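Local coordinates for KaiC domain-containing protein (Pyrococcus horikoshii, PDB 2ZTS) that is a KaiC-like protein of the P-loop NTPase class that binds ADP and magnesium and probably works as an ATP-binding protein, at residues T41-Q49 against F235-V243. Residues are numbered along the deposited sequence; the frame is centred on the assembly and turned at random.
Sequences TGKTTFAAQ and FEIGPNGIV. With MG (magnesium ion), chain I; ADP (adenosine-5'-diphosphate), chain H.
I242 reaches from strand 241-244, outermost of the sheet within this chain, into the first turns of helix 43-58, where its CB, CG1 and CD1 in turn meet Q49, T45 and F46. CB lies 3.5 Å from Q49 OE1. A chi1 of -61° sets CG1 beside the backbone N and carries the chain toward the helix, where CG1 meets T45 CG2 at 4.0 Å. CD1 ends against F46, 3.5 Å from its CB and near the plane of the ring at its edge. A branched aliphatic chain suits this spot, since it fits among a methyl, a methylene and a ring edge. The backbone of I242 is gripped as well: its N donates to Q49 OE1 (2.8 Å), and Q49 NE2 returns a bond to I242 O (3.0 Å, 169°). Both bonds use in-plane lone pairs, so the extended glutamine amide pairs with the strand much as a neighbouring peptide would. Without the amide, as with an alanine here, the N-H and C=O of I242 would probably lose these two mates and a tie from helix to strand. At G241, a CB would clash with Q49 OE1, and the backbone angles also call for glycine.

Helix 43-58 follows the Walker A P-loop, whose K43 and T44 open its first turn, in the P-loop NTPase fold of this KaiC-family protein; the strand pair, closed by a type I turn from G238 to G241, flanks the nucleotide. G42, at the N-cap, shares its N-H between ADP O1B and O3A; glycine suits because a CB would press on I237 CD1 and on the preceding carbonyl O. T45 OG1 donates to ADP O1A at 2.8 Å. T44 OG1 binds magnesium, and K43 NZ reaches the beta-phosphate and E180. I237 CD1 also touches the ribose. Two residues earlier on the strand, the edge of the F235 ring meets T41 O, with CZ at 3.4 Å.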
ATOM      1  N   THR C  41     -20.389   6.110 -13.113  1.00 19.59           N
ATOM      2  CA  THR C  41     -20.346   7.571 -13.037  1.00 19.54           C
ATOM      3  C   THR C  41     -20.827   8.254 -14.337  1.00 19.79           C
ATOM      4  O   THR C  41     -20.985   9.431 -14.341  1.00 22.73           O
ATOM      5  CB  THR C  41     -18.954   8.077 -12.664  1.00 18.81           C
ATOM      6  OG1 THR C  41     -17.974   7.544 -13.586  1.00 17.65           O
ATOM      7  CG2 THR C  41     -18.511   7.558 -11.200  1.00 22.25           C
ATOM      8  N   GLY C  42     -21.141   7.513 -15.374  1.00 20.19           N
ATOM      9  CA  GLY C  42     -21.773   8.039 -16.577  1.00 20.27           C
ATOM     10  C   GLY C  42     -20.868   8.003 -17.769  1.00 20.59           C
ATOM     11  O   GLY C  42     -21.204   8.593 -18.788  1.00 19.42           O
ATOM     12  N   LYS C  43     -19.770   7.273 -17.689  1.00 20.84           N
ATOM     13  CA  LYS C  43     -18.785   7.269 -18.784  1.00 21.66           C
ATOM     14  C   LYS C  43     -19.349   6.834 -20.119  1.00 23.32           C
ATOM     15  O   LYS C  43     -19.195   7.515 -21.136  1.00 23.69           O
ATOM     16  CB  LYS C  43     -17.612   6.355 -18.461  1.00 22.09           C
ATOM     17  CG  LYS C  43     -16.768   6.805 -17.274  1.00 21.75           C
ATOM     18  CD  LYS C  43     -15.582   5.985 -17.140  1.00 21.20           C
ATOM     19  CE  LYS C  43     -15.841   4.556 -16.644  1.00 19.97           C
ATOM     20  NZ  LYS C  43     -16.719   4.358 -15.517  1.00 20.80           N
ATOM     21  N   THR C  44     -19.912   5.631 -20.139  1.00 24.15           N
ATOM     22  CA  THR C  44     -20.544   5.095 -21.327  1.00 23.29           C
ATOM     23  C   THR C  44     -21.604   6.008 -21.952  1.00 22.44           C
ATOM     24  O   THR C  44     -21.607   6.224 -23.159  1.00 22.69           O
ATOM     25  CB  THR C  44     -21.075   3.720 -20.996  1.00 23.47           C
ATOM     26  OG1 THR C  44     -19.967   2.852 -20.902  1.00 23.12           O
ATOM     27  CG2 THR C  44     -21.904   3.088 -22.139  1.00 23.83           C
ATOM     28  N   THR C  45     -22.454   6.551 -21.115  1.00 22.51           N
ATOM     29  CA  THR C  45     -23.516   7.455 -21.455  1.00 23.38           C
ATOM     30  C   THR C  45     -23.034   8.735 -22.129  1.00 24.32           C
ATOM     31  O   THR C  45     -23.503   9.111 -23.195  1.00 25.28           O
ATOM     32  CB  THR C  45     -24.313   7.760 -20.167  1.00 23.61           C
ATOM     33  OG1 THR C  45     -24.949   6.537 -19.774  1.00 24.88           O
ATOM     34  CG2 THR C  45     -25.480   8.688 -20.422  1.00 24.79           C
ATOM     35  N   PHE C  46     -22.091   9.386 -21.482  1.00 24.80           N
ATOM     36  CA  PHE C  46     -21.422  10.591 -21.955  1.00 23.43           C
ATOM     37  C   PHE C  46     -20.732  10.323 -23.328  1.00 23.15           C
ATOM     38  O   PHE C  46     -20.930  11.069 -24.274  1.00 22.16           O
ATOM     39  CB  PHE C  46     -20.414  10.947 -20.895  1.00 23.36           C
ATOM     40  CG  PHE C  46     -19.743  12.234 -21.092  1.00 25.28           C
ATOM     41  CD1 PHE C  46     -20.016  13.283 -20.263  1.00 25.58           C
ATOM     42  CD2 PHE C  46     -18.823  12.395 -22.125  1.00 26.63           C
ATOM     43  CE1 PHE C  46     -19.381  14.486 -20.450  1.00 28.75           C
ATOM     44  CE2 PHE C  46     -18.173  13.615 -22.322  1.00 28.21           C
ATOM     45  CZ  PHE C  46     -18.433  14.649 -21.495  1.00 27.47           C
ATOM     46  N   ALA C  47     -19.999   9.215 -23.455  1.00 22.57           N
ATOM     47  CA  ALA C  47     -19.385   8.801 -24.740  1.00 21.97           C
ATOM     48  C   ALA C  47     -20.397   8.492 -25.857  1.00 22.70           C
ATOM     49  O   ALA C  47     -20.167   8.856 -27.038  1.00 22.57           O
ATOM     50  CB  ALA C  47     -18.506   7.634 -24.554  1.00 21.89           C
ATOM     51  N   ALA C  48     -21.535   7.916 -25.486  1.00 22.74           N
ATOM     52  CA  ALA C  48     -22.555   7.578 -26.445  1.00 23.02           C
ATOM     53  C   ALA C  48     -23.247   8.849 -26.919  1.00 23.86           C
ATOM     54  O   ALA C  48     -23.547   8.976 -28.108  1.00 23.41           O
ATOM     55  CB  ALA C  48     -23.521   6.630 -25.882  1.00 22.33           C
ATOM     56  N   GLN C  49     -23.496   9.764 -25.987  1.00 24.33           N
ATOM     57  CA  GLN C  49     -24.132  11.018 -26.289  1.00 26.38           C
ATOM     58  C   GLN C  49     -23.301  11.817 -27.294  1.00 27.64           C
ATOM     59  O   GLN C  49     -23.839  12.409 -28.253  1.00 26.14           O
ATOM     60  CB  GLN C  49     -24.348  11.822 -24.997  1.00 27.67           C
ATOM     61  CG  GLN C  49     -25.478  12.842 -25.050  1.00 26.90           C
ATOM     62  CD  GLN C  49     -25.919  13.277 -23.655  1.00 28.38           C
ATOM     63  OE1 GLN C  49     -25.885  12.470 -22.735  1.00 32.42           O
ATOM     64  NE2 GLN C  49     -26.280  14.558 -23.487  1.00 24.58           N
ATOM     65  N   PHE C 235     -24.086  17.347 -12.234  1.00 30.80           N
ATOM     66  CA  PHE C 235     -24.853  16.904 -13.393  1.00 30.11           C
ATOM     67  C   PHE C 235     -25.835  15.817 -13.129  1.00 30.78           C
ATOM     68  O   PHE C 235     -25.797  15.129 -12.120  1.00 30.24           O
ATOM     69  CB  PHE C 235     -23.951  16.574 -14.617  1.00 29.98           C
ATOM     70  CG  PHE C 235     -23.245  15.200 -14.581  1.00 26.60           C
ATOM     71  CD1 PHE C 235     -23.830  14.079 -15.146  1.00 27.83           C
ATOM     72  CD2 PHE C 235     -21.951  15.087 -14.121  1.00 26.79           C
ATOM     73  CE1 PHE C 235     -23.166  12.845 -15.200  1.00 26.96           C
ATOM     74  CE2 PHE C 235     -21.248  13.865 -14.154  1.00 26.55           C
ATOM     75  CZ  PHE C 235     -21.852  12.732 -14.683  1.00 26.35           C
ATOM     76  N   GLU C 236     -26.728  15.664 -14.087  1.00 32.26           N
ATOM     77  CA  GLU C 236     -27.703  14.619 -14.010  1.00 33.48           C
ATOM     78  C   GLU C 236     -27.704  13.816 -15.274  1.00 33.05           C
ATOM     79  O   GLU C 236     -27.489  14.349 -16.355  1.00 30.64           O
ATOM     80  CB  GLU C 236     -29.101  15.206 -13.824  1.00 34.64           C
ATOM     81  CG  GLU C 236     -29.508  15.367 -12.368  1.00 40.61           C
ATOM     82  CD  GLU C 236     -30.979  15.768 -12.267  1.00 47.25           C
ATOM     83  OE1 GLU C 236     -31.681  15.319 -11.290  1.00 47.21           O
ATOM     84  OE2 GLU C 236     -31.410  16.513 -13.216  1.00 47.21           O
ATOM     85  N   ILE C 237     -28.012  12.537 -15.090  1.00 33.09           N
ATOM     86  CA  ILE C 237     -28.401  11.635 -16.159  1.00 33.87           C
ATOM     87  C   ILE C 237     -29.910  11.561 -16.185  1.00 34.64           C
ATOM     88  O   ILE C 237     -30.532  10.891 -15.363  1.00 32.58           O
ATOM     89  CB  ILE C 237     -27.808  10.223 -15.904  1.00 33.05           C
ATOM     90  CG1 ILE C 237     -26.305  10.346 -15.696  1.00 34.77           C
ATOM     91  CG2 ILE C 237     -28.158   9.275 -17.079  1.00 33.20           C
ATOM     92  CD1 ILE C 237     -25.538   8.962 -15.665  1.00 35.49           C
ATOM     93  N   GLY C 238     -30.487  12.233 -17.164  1.00 36.77           N
ATOM     94  CA  GLY C 238     -31.934  12.398 -17.265  1.00 37.78           C
ATOM     95  C   GLY C 238     -32.537  11.521 -18.347  1.00 39.02           C
ATOM     96  O   GLY C 238     -31.801  10.772 -19.017  1.00 39.24           O
ATOM     97  N   PRO C 239     -33.862  11.619 -18.545  1.00 39.65           N
ATOM     98  CA  PRO C 239     -34.538  10.849 -19.603  1.00 39.77           C
ATOM     99  C   PRO C 239     -34.047  11.179 -20.985  1.00 39.33           C
ATOM    100  O   PRO C 239     -34.274  10.359 -21.860  1.00 40.80           O
ATOM    101  CB  PRO C 239     -36.026  11.228 -19.463  1.00 40.09           C
ATOM    102  CG  PRO C 239     -36.030  12.542 -18.735  1.00 41.35           C
ATOM    103  CD  PRO C 239     -34.805  12.493 -17.810  1.00 40.25           C
ATOM    104  N   ASN C 240     -33.400  12.322 -21.198  1.00 38.76           N
ATOM    105  CA  ASN C 240     -32.740  12.592 -22.468  1.00 38.34           C
ATOM    106  C   ASN C 240     -31.227  12.667 -22.332  1.00 36.97           C
ATOM    107  O   ASN C 240     -30.611  13.350 -23.064  1.00 39.24           O
ATOM    108  CB  ASN C 240     -33.337  13.861 -23.158  1.00 38.61           C
ATOM    109  CG  ASN C 240     -34.850  13.745 -23.389  1.00 38.34           C
ATOM    110  OD1 ASN C 240     -35.631  14.341 -22.653  1.00 45.58           O
ATOM    111  ND2 ASN C 240     -35.270  12.924 -24.365  1.00 37.12           N
ATOM    112  N   GLY C 241     -30.618  11.904 -21.441  1.00 36.06           N
ATOM    113  CA  GLY C 241     -29.160  11.861 -21.297  1.00 34.53           C
ATOM    114  C   GLY C 241     -28.560  12.841 -20.295  1.00 34.21           C
ATOM    115  O   GLY C 241     -29.236  13.356 -19.410  1.00 32.81           O
ATOM    116  N   ILE C 242     -27.274  13.122 -20.446  1.00 33.51           N
ATOM    117  CA  ILE C 242     -26.595  14.011 -19.527  1.00 33.20           C
ATOM    118  C   ILE C 242     -27.007  15.455 -19.759  1.00 32.72           C
ATOM    119  O   ILE C 242     -27.146  15.909 -20.923  1.00 32.67           O
ATOM    120  CB  ILE C 242     -25.071  13.854 -19.620  1.00 33.45           C
ATOM    121  CG1 ILE C 242     -24.693  12.432 -19.257  1.00 34.67           C
ATOM    122  CG2 ILE C 242     -24.373  14.811 -18.675  1.00 34.60           C
ATOM    123  CD1 ILE C 242     -23.219  12.157 -19.219  1.00 36.88           C
ATOM    124  N   VAL C 243     -27.210  16.153 -18.644  1.00 31.73           N
ATOM    125  CA  VAL C 243     -27.265  17.618 -18.596  1.00 32.59           C
ATOM    126  C   VAL C 243     -26.362  18.113 -17.438  1.00 31.59           C
ATOM    127  O   VAL C 243     -26.531  17.697 -16.282  1.00 31.40           O
ATOM    128  CB  VAL C 243     -28.715  18.169 -18.350  1.00 33.13           C
ATOM    129  CG1 VAL C 243     -28.697  19.712 -18.250  1.00 34.86           C
ATOM    130  CG2 VAL C 243     -29.738  17.738 -19.444  1.00 33.30           C
TER
HETATM  131 MG    MG I1904     -19.495   1.837 -18.977  1.00 21.32          MG
HETATM  132  PB  ADP H1903     -20.203   3.866 -16.388  1.00 22.93           P
HETATM  133  O1B ADP H1903     -19.421   4.988 -15.853  1.00 17.61           O
HETATM  134  O2B ADP H1903     -20.089   2.602 -15.526  1.00 24.95           O
HETATM  135  O3B ADP H1903     -19.861   3.534 -17.885  1.00 24.59           O
HETATM  136  PA  ADP H1903     -22.933   4.422 -17.289  1.00 22.83           P
HETATM  137  O1A ADP H1903     -22.788   5.463 -18.421  1.00 22.83           O
HETATM  138  O2A ADP H1903     -23.172   3.018 -17.794  1.00 18.54           O
HETATM  139  O3A ADP H1903     -21.704   4.474 -16.226  1.00 22.07           O
HETATM  140  O5' ADP H1903     -24.099   4.990 -16.371  1.00 31.02           O
HETATM  141  C5' ADP H1903     -25.280   4.294 -16.139  1.00 33.99           C
HETATM  142  C4' ADP H1903     -26.166   5.039 -15.169  1.00 32.14           C
HETATM  143  O4' ADP H1903     -27.006   6.013 -15.745  1.00 34.60           O
HETATM  144  C3' ADP H1903     -27.054   4.055 -14.432  1.00 30.11           C
HETATM  145  O3' ADP H1903     -26.254   3.430 -13.427  1.00 29.64           O
HETATM  146  C2' ADP H1903     -28.199   4.944 -13.987  1.00 29.43           C
HETATM  147  O2' ADP H1903     -27.923   5.596 -12.797  1.00 25.71           O
HETATM  148  C1' ADP H1903     -28.276   6.013 -15.083  1.00 33.66           C
HETATM  149  N9  ADP H1903     -29.270   5.709 -16.124  1.00 35.55           N
HETATM  150  C8  ADP H1903     -29.213   4.679 -17.056  1.00 36.37           C
HETATM  151  N7  ADP H1903     -30.291   4.760 -17.864  1.00 37.51           N
HETATM  152  C5  ADP H1903     -31.060   5.795 -17.424  1.00 39.35           C
HETATM  153  C6  ADP H1903     -32.266   6.333 -17.865  1.00 42.15           C
HETATM  154  N6  ADP H1903     -32.769   6.003 -19.063  1.00 44.27           N
HETATM  155  N1  ADP H1903     -32.783   7.451 -17.207  1.00 45.40           N
HETATM  156  C2  ADP H1903     -32.112   8.017 -16.134  1.00 43.37           C
HETATM  157  N3  ADP H1903     -30.895   7.482 -15.699  1.00 39.48           N
HETATM  158  C4  ADP H1903     -30.404   6.402 -16.339  1.00 38.00           C
HETATM  159  O   HOH W   1     -21.539   1.389 -18.836  1.00 24.25           O
HETATM  160  O   HOH W   2     -18.653   1.047 -17.239  1.00 17.94           O
HETATM  161  O   HOH W   3     -19.309   0.069 -19.955  1.00 22.70           O
HETATM  162  O   HOH W   4     -17.527   2.368 -19.421  1.00 16.85           O